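Local coordinates for protein transcription factor cep-1 (Caenorhabditis elegans, PDB 1T4W) that activates transcription by binding the same DNA consensus sequence as p53, promoting apoptosis under genotoxic stress and ensuring proper meiotic chromosome segregation, at residues 2-7 / 43-48; 54-59 / 157-162. One frame throughout, in Å; residues are numbered along the deposited sequence.

Contact 1: residues 2-7 / 43-48; sequences KWMEID and VKWKLD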
loop_
_atom_site.group_PDB
_atom_site.type_symbol
_atom_site.label_atom_id
_atom_site.label_comp_id
_atom_site.label_asym_id
_atom_site.label_seq_id
_atom_site.Cartn_x
_atom_site.Cartn_y
_atom_site.Cartn_z
ATOM N N LYS A 2 17.897 4.146 -11.650
ATOM C CA LYS A 2 16.667 3.395 -11.435
ATOM C C LYS A 2 15.849 3.983 -10.289
ATOM O O LYS A 2 16.400 4.466 -9.300
ATOM C CB LYS A 2 16.980 1.927 -11.130
ATOM C CG LYS A 2 17.743 1.711 -9.807
ATOM C CD LYS A 2 17.827 0.232 -9.414
ATOM C CE LYS A 2 18.624 0.045 -8.110
ATOM N NZ LYS A 2 18.673 -1.380 -7.626
ATOM N N TRP A 3 14.531 3.958 -10.426
ATOM C CA TRP A 3 13.673 4.460 -9.352
ATOM C C TRP A 3 12.304 3.822 -9.437
ATOM O O TRP A 3 11.952 3.201 -10.454
ATOM C CB TRP A 3 13.523 5.986 -9.422
ATOM C CG TRP A 3 13.070 6.476 -10.767
ATOM C CD1 TRP A 3 13.859 6.997 -11.760
ATOM C CD2 TRP A 3 11.733 6.471 -11.282
ATOM N NE1 TRP A 3 13.095 7.318 -12.853
ATOM C CE2 TRP A 3 11.787 7.004 -12.591
ATOM C CE3 TRP A 3 10.492 6.061 -10.768
ATOM C CZ2 TRP A 3 10.648 7.142 -13.393
ATOM C CZ3 TRP A 3 9.355 6.198 -11.571
ATOM C CH2 TRP A 3 9.446 6.734 -12.868
ATOM N N MET A 4 11.539 3.959 -8.358
ATOM C CA MET A 4 10.175 3.448 -8.333
ATOM C C MET A 4 9.329 4.343 -7.450
ATOM O O MET A 4 9.808 4.890 -6.456
ATOM C CB MET A 4 10.105 1.996 -7.842
ATOM C CG MET A 4 8.658 1.423 -7.871
ATOM S SD MET A 4 8.539 -0.396 -7.733
ATOM C CE MET A 4 9.339 -0.611 -6.279
ATOM N N GLU A 5 8.075 4.524 -7.838
ATOM C CA GLU A 5 7.161 5.360 -7.080
ATOM C C GLU A 5 5.815 4.692 -7.013
ATOM O O GLU A 5 5.430 3.985 -7.946
ATOM C CB GLU A 5 6.945 6.714 -7.764
ATOM C CG GLU A 5 8.159 7.626 -7.834
ATOM C CD GLU A 5 8.552 8.167 -6.480
ATOM O OE1 GLU A 5 7.649 8.535 -5.695
ATOM O OE2 GLU A 5 9.764 8.237 -6.203
ATOM N N ILE A 6 5.112 4.894 -5.899
ATOM C CA ILE A 6 3.766 4.377 -5.787
ATOM C C ILE A 6 2.890 5.617 -5.539
ATOM O O ILE A 6 3.263 6.498 -4.784
ATOM C CB ILE A 6 3.620 3.320 -4.660
ATOM C CG1 ILE A 6 2.151 2.914 -4.557
ATOM C CG2 ILE A 6 4.194 3.842 -3.330
ATOM C CD1 ILE A 6 1.870 1.684 -3.710
ATOM N N ASP A 7 1.752 5.708 -6.221
ATOM C CA ASP A 7 0.864 6.854 -6.055
ATOM C C ASP A 7 -0.572 6.430 -6.292
ATOM O O ASP A 7 -0.823 5.363 -6.840
ATOM C CB ASP A 7 1.192 7.949 -7.077
ATOM C CG ASP A 7 2.515 8.612 -6.827
ATOM O OD1 ASP A 7 2.585 9.487 -5.933
ATOM O OD2 ASP A 7 3.484 8.245 -7.533
ATOM N N VAL A 43 1.742 2.054 -9.867
ATOM C CA VAL A 43 3.142 1.872 -9.474
ATOM C C VAL A 43 3.989 2.078 -10.742
ATOM O O VAL A 43 3.736 1.450 -11.762
ATOM C CB VAL A 43 3.402 0.453 -8.899
ATOM C CG1 VAL A 43 4.911 0.285 -8.562
ATOM C CG2 VAL A 43 2.539 0.234 -7.626
ATOM N N LYS A 44 4.979 2.962 -10.680
ATOM C CA LYS A 44 5.808 3.227 -11.849
ATOM C C LYS A 44 7.279 3.071 -11.505
ATOM O O LYS A 44 7.683 3.259 -10.350
ATOM C CB LYS A 44 5.553 4.656 -12.368
ATOM C CG LYS A 44 4.144 4.888 -12.936
ATOM C CD LYS A 44 3.938 6.367 -13.246
ATOM C CE LYS A 44 2.608 6.636 -13.968
ATOM N NZ LYS A 44 2.464 8.089 -14.338
ATOM N N TRP A 45 8.085 2.713 -12.497
ATOM C CA TRP A 45 9.513 2.579 -12.259
ATOM C C TRP A 45 10.343 2.739 -13.526
ATOM O O TRP A 45 9.827 2.661 -14.636
ATOM C CB TRP A 45 9.842 1.220 -11.607
ATOM C CG TRP A 45 9.412 0.000 -12.395
ATOM C CD1 TRP A 45 10.139 -0.669 -13.348
ATOM C CD2 TRP A 45 8.134 -0.652 -12.340
ATOM N NE1 TRP A 45 9.393 -1.691 -13.890
ATOM C CE2 TRP A 45 8.158 -1.702 -13.293
ATOM C CE3 TRP A 45 6.971 -0.446 -11.579
ATOM C CZ2 TRP A 45 7.062 -2.549 -13.508
ATOM C CZ3 TRP A 45 5.875 -1.283 -11.789
ATOM C CH2 TRP A 45 5.930 -2.328 -12.751
ATOM N N LYS A 46 11.632 2.993 -13.323
ATOM C CA LYS A 46 12.598 3.090 -14.399
ATOM C C LYS A 46 13.731 2.137 -14.002
ATOM O O LYS A 46 14.244 2.187 -12.879
ATOM C CB LYS A 46 13.152 4.496 -14.552
ATOM C CG LYS A 46 14.092 4.590 -15.747
ATOM C CD LYS A 46 15.379 5.283 -15.364
ATOM C CE LYS A 46 16.461 5.068 -16.419
ATOM N NZ LYS A 46 17.733 5.739 -16.024
ATOM N N LEU A 47 14.102 1.259 -14.921
ATOM C CA LEU A 47 15.144 0.282 -14.653
ATOM C C LEU A 47 16.487 0.618 -15.257
ATOM O O LEU A 47 16.587 1.391 -16.204
ATOM C CB LEU A 47 14.715 -1.086 -15.162
ATOM C CG LEU A 47 13.585 -1.730 -14.365
ATOM C CD1 LEU A 47 13.159 -3.025 -15.034
ATOM C CD2 LEU A 47 14.057 -1.971 -12.942
ATOM N N ASP A 48 17.527 0.024 -14.691
ATOM C CA ASP A 48 18.867 0.236 -15.187
ATOM C C ASP A 48 19.118 -0.696 -16.361
ATOM O O ASP A 48 18.205 -1.346 -16.881
ATOM C CB ASP A 48 19.895 -0.006 -14.078
ATOM C CG ASP A 48 19.593 -1.247 -13.261
ATOM O OD1 ASP A 48 18.615 -1.231 -12.478
ATOM O OD2 ASP A 48 20.329 -2.243 -13.408
#

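Contact 2: residues 54-59 / 157-162; sequences SNLSLR and VFLDDE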
loop_
_atom_site.group_PDB
_atom_site.type_symbol
_atom_site.label_atom_id
_atom_site.label_comp_id
_atom_site.label_asym_id
_atom_site.label_seq_id
_atom_site.Cartn_x
_atom_site.Cartn_y
_atom_site.Cartn_z
ATOM N N SER A 54 14.685 -8.090 -18.169
ATOM C CA SER A 54 14.311 -9.013 -17.108
ATOM C C SER A 54 12.819 -9.252 -16.952
ATOM O O SER A 54 11.993 -8.378 -17.197
ATOM C CB SER A 54 14.859 -8.511 -15.781
ATOM O OG SER A 54 16.246 -8.278 -15.872
ATOM N N ASN A 55 12.475 -10.464 -16.556
ATOM C CA ASN A 55 11.095 -10.768 -16.296
ATOM C C ASN A 55 10.992 -10.356 -14.831
ATOM O O ASN A 55 11.762 -10.823 -14.010
ATOM C CB ASN A 55 10.843 -12.252 -16.445
ATOM C CG ASN A 55 9.431 -12.540 -16.833
ATOM O OD1 ASN A 55 8.495 -12.067 -16.191
ATOM N ND2 ASN A 55 9.256 -13.310 -17.903
ATOM N N LEU A 56 10.057 -9.482 -14.501
ATOM C CA LEU A 56 9.937 -9.018 -13.124
ATOM C C LEU A 56 8.605 -9.326 -12.479
ATOM O O LEU A 56 7.642 -9.685 -13.153
ATOM C CB LEU A 56 10.176 -7.510 -13.068
ATOM C CG LEU A 56 11.520 -7.002 -13.616
ATOM C CD1 LEU A 56 11.720 -5.540 -13.292
ATOM C CD2 LEU A 56 12.639 -7.803 -12.994
ATOM N N SER A 57 8.575 -9.215 -11.155
ATOM C CA SER A 57 7.350 -9.408 -10.393
ATOM C C SER A 57 7.249 -8.265 -9.371
ATOM O O SER A 57 8.255 -7.658 -8.981
ATOM C CB SER A 57 7.333 -10.774 -9.693
ATOM O OG SER A 57 8.439 -10.936 -8.840
ATOM N N LEU A 58 6.029 -7.938 -8.974
ATOM C CA LEU A 58 5.829 -6.871 -8.007
ATOM C C LEU A 58 5.093 -7.427 -6.785
ATOM O O LEU A 58 4.017 -8.005 -6.910
ATOM C CB LEU A 58 5.006 -5.738 -8.612
ATOM C CG LEU A 58 4.884 -4.496 -7.705
ATOM C CD1 LEU A 58 6.163 -3.650 -7.782
ATOM C CD2 LEU A 58 3.703 -3.671 -8.151
ATOM N N ARG A 59 5.685 -7.264 -5.610
ATOM C CA ARG A 59 5.052 -7.733 -4.386
ATOM C C ARG A 59 4.392 -6.541 -3.699
ATOM O O ARG A 59 4.958 -5.444 -3.651
ATOM C CB ARG A 59 6.083 -8.389 -3.454
ATOM C CG ARG A 59 6.450 -9.820 -3.844
ATOM C CD ARG A 59 7.517 -10.432 -2.892
ATOM N NE ARG A 59 8.823 -9.762 -2.983
ATOM C CZ ARG A 59 9.355 -9.002 -2.026
ATOM N NH1 ARG A 59 8.697 -8.788 -0.893
ATOM N NH2 ARG A 59 10.572 -8.488 -2.176
ATOM N N VAL A 157 5.516 -1.685 -1.799
ATOM C CA VAL A 157 5.679 -2.491 -3.003
ATOM C C VAL A 157 7.166 -2.730 -3.278
ATOM O O VAL A 157 8.012 -1.876 -3.012
ATOM C CB VAL A 157 5.027 -1.829 -4.252
ATOM C CG1 VAL A 157 3.493 -1.891 -4.124
ATOM C CG2 VAL A 157 5.507 -0.409 -4.394
ATOM N N PHE A 158 7.457 -3.898 -3.835
ATOM C CA PHE A 158 8.825 -4.326 -4.121
ATOM C C PHE A 158 8.884 -4.868 -5.529
ATOM O O PHE A 158 7.996 -5.632 -5.953
ATOM C CB PHE A 158 9.230 -5.448 -3.150
ATOM C CG PHE A 158 9.133 -5.054 -1.702
ATOM C CD1 PHE A 158 10.204 -4.438 -1.058
ATOM C CD2 PHE A 158 7.943 -5.225 -1.003
ATOM C CE1 PHE A 158 10.085 -3.980 0.280
ATOM C CE2 PHE A 158 7.809 -4.780 0.324
ATOM C CZ PHE A 158 8.881 -4.152 0.966
ATOM N N LEU A 159 9.910 -4.454 -6.264
ATOM C CA LEU A 159 10.094 -4.968 -7.606
ATOM C C LEU A 159 11.204 -6.007 -7.471
ATOM O O LEU A 159 12.299 -5.673 -7.015
ATOM C CB LEU A 159 10.521 -3.852 -8.568
ATOM C CG LEU A 159 10.470 -4.250 -10.054
ATOM C CD1 LEU A 159 9.031 -4.527 -10.472
ATOM C CD2 LEU A 159 11.050 -3.135 -10.903
ATOM N N ASP A 160 10.910 -7.263 -7.823
ATOM C CA ASP A 160 11.905 -8.338 -7.736
ATOM C C ASP A 160 12.376 -8.803 -9.108
ATOM O O ASP A 160 11.597 -8.805 -10.070
ATOM C CB ASP A 160 11.341 -9.584 -7.072
ATOM C CG ASP A 160 11.062 -9.418 -5.583
ATOM O OD1 ASP A 160 11.564 -8.480 -4.924
ATOM O OD2 ASP A 160 10.315 -10.266 -5.082
ATOM N N ASP A 161 13.636 -9.236 -9.190
ATOM C CA ASP A 161 14.157 -9.767 -10.448
ATOM C C ASP A 161 13.744 -11.237 -10.545
ATOM O O ASP A 161 12.996 -11.729 -9.696
ATOM C CB ASP A 161 15.682 -9.626 -10.524
ATOM C CG ASP A 161 16.416 -10.476 -9.504
ATOM O OD1 ASP A 161 15.813 -11.361 -8.861
ATOM O OD2 ASP A 161 17.623 -10.242 -9.348
ATOM N N GLU A 162 14.228 -11.942 -11.562
ATOM C CA GLU A 162 13.879 -13.357 -11.760
ATOM C C GLU A 162 14.337 -14.272 -10.632
ATOM O O GLU A 162 13.707 -15.291 -10.352
ATOM C CB GLU A 162 14.464 -13.879 -13.078
ATOM C CG GLU A 162 14.241 -12.976 -14.267
ATOM C CD GLU A 162 14.975 -11.660 -14.128
ATOM O OE1 GLU A 162 16.221 -11.672 -14.027
ATOM O OE2 GLU A 162 14.303 -10.609 -14.111
HETATM O O HOH W 1 8.335 -11.905 -6.453
HETATM O O HOH W 2 10.368 -12.294 -9.959
#

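Contact 1: residues 2-7 / 43-48
The indole of Trp-3 lies across the neighbouring strand, with one face turned to Lys-46. CB of Lys-46 sits over the five-membered ring, 3.6 Å from its centroid and 27° off the ring normal. This is a CH-pi contact, and the two side chains cross at about a right angle. The backbone carbon C of Trp-45 also lies over this face, toward the rim. The ring is brought there by chi1 of 53°, which sets CG between the backbone N and carbonyl carbon and folds the indole over the partner strand. CZ3 of Trp-3 also reaches CB of Lys-44 at 4.2 Å. The ammonium of Lys-46 is held outside the pair, by the carbonyl of Glu-1.

The indole of Trp-45 lies on the other side of the sheet, with Met-4. SD of Met-4 stands 5.2 Å from the centroid of the Trp-45 six-membered ring, in an oblique Met-aromatic contact. SD of Met-4 also touches CG1 of Val-43 at 3.8 Å. Further along, CG1 of Ile-6 meets CG2 of Val-43 at 4.1 Å. This buried side faces strands 152-160 and 166-177 of the second sheet. Lys-2 runs beside Asp-48, but its NZ is hydrogen-bonded to the backbone carbonyl of Ile-167. The carboxylate of Glu-5 turns away to a salt bridge with Lys-29.

Four backbone hydrogen bonds join the strands, two in each hydrogen-bonded pair. Glu-5 N to Lys-44 O is 2.8 Å. The return bond, Lys-44 N to Glu-5 O, is 3.0 Å. The segments form an antiparallel edge pair, with 3-8 the outermost strand of a four-stranded sheet. This sheet belongs to the beta sandwich of p53-family DNA-binding domains.

Contact 2: residues 54-59 / 157-162
Residues 57-59 and 157-160 run antiparallel at 155°, with backbone bonds in both directions between Ser-57 and Asp-160 and between Arg-59 and Phe-158. Arg-59 grips Asp-160 side-on with two nitrogens. NE of Arg-59 donates to OD2 of Asp-160 at 2.6 Å, in a nearly straight bond of 172°. NH2 of Arg-59 donates to the syn lone pair of OD1 of Asp-160 at 2.9 Å. The guanidinium and carboxylate are nearly coplanar. The bend of the arginine at chi3, -66°, turns its head across the partner strand to reach the acid. One face of the guanidinium is covered by CB of Phe-158, 3.5 Å from NH2 of Arg-59. The guanidinium and phenyl planes are nearly parallel. With an alanine here in place of Arg-59, the Asp-160 carboxylate would probably lose its charged mate, and CB of Phe-158 its cover.

The pair joins two central strands of the larger sheet in the p53-like beta sandwich. Strand 119-123 flanks 57-65, and strand 166-177 flanks 152-160. Beside the salt bridge, two waters meet the hydroxyl of Ser-57. One donates to OD2 of Asp-160 at 2.9 Å, so this oxygen receives both the arginine NE and a water. The other donates to the backbone O of Asp-161 at 2.7 Å.

Leu-58 and Leu-159 occupy the opposite side of the sheet, facing the sandwich interior, and Leu-56 of the preceding loop joins them. CD1 of Leu-56 presses on CD2 of Leu-159 at 3.5 Å, a tight contact between side chains that cross at about a right angle. CD1 of Leu-58 lies 4.0 Å from CD1 of Leu-159 and also touches CB of Val-157. Strand 3-8 packs on this side, where Met-4 meets both Leu-58 and Leu-159.

Contact 1 lies in the four-stranded sheet and contact 2 in the seven-stranded one. Their centres are 11 Å apart, and their buried faces meet inside the sandwich. CD1 of Trp-45 touches CD2 of Leu-159 at 3.6 Å. CE of Met-4 reaches the backbone O of Val-157 at 3.7 Å. Where the strands give way to loops, CD1 of Leu-47 packs on CD1 of Leu-56 at 3.4 Å. Strands 39-46 and 57-65 follow each other in the chain, which passes here from one sheet to the other. Both contacts lie away from the zinc site of Cys-85, His-88, Cys-139 and Cys-143.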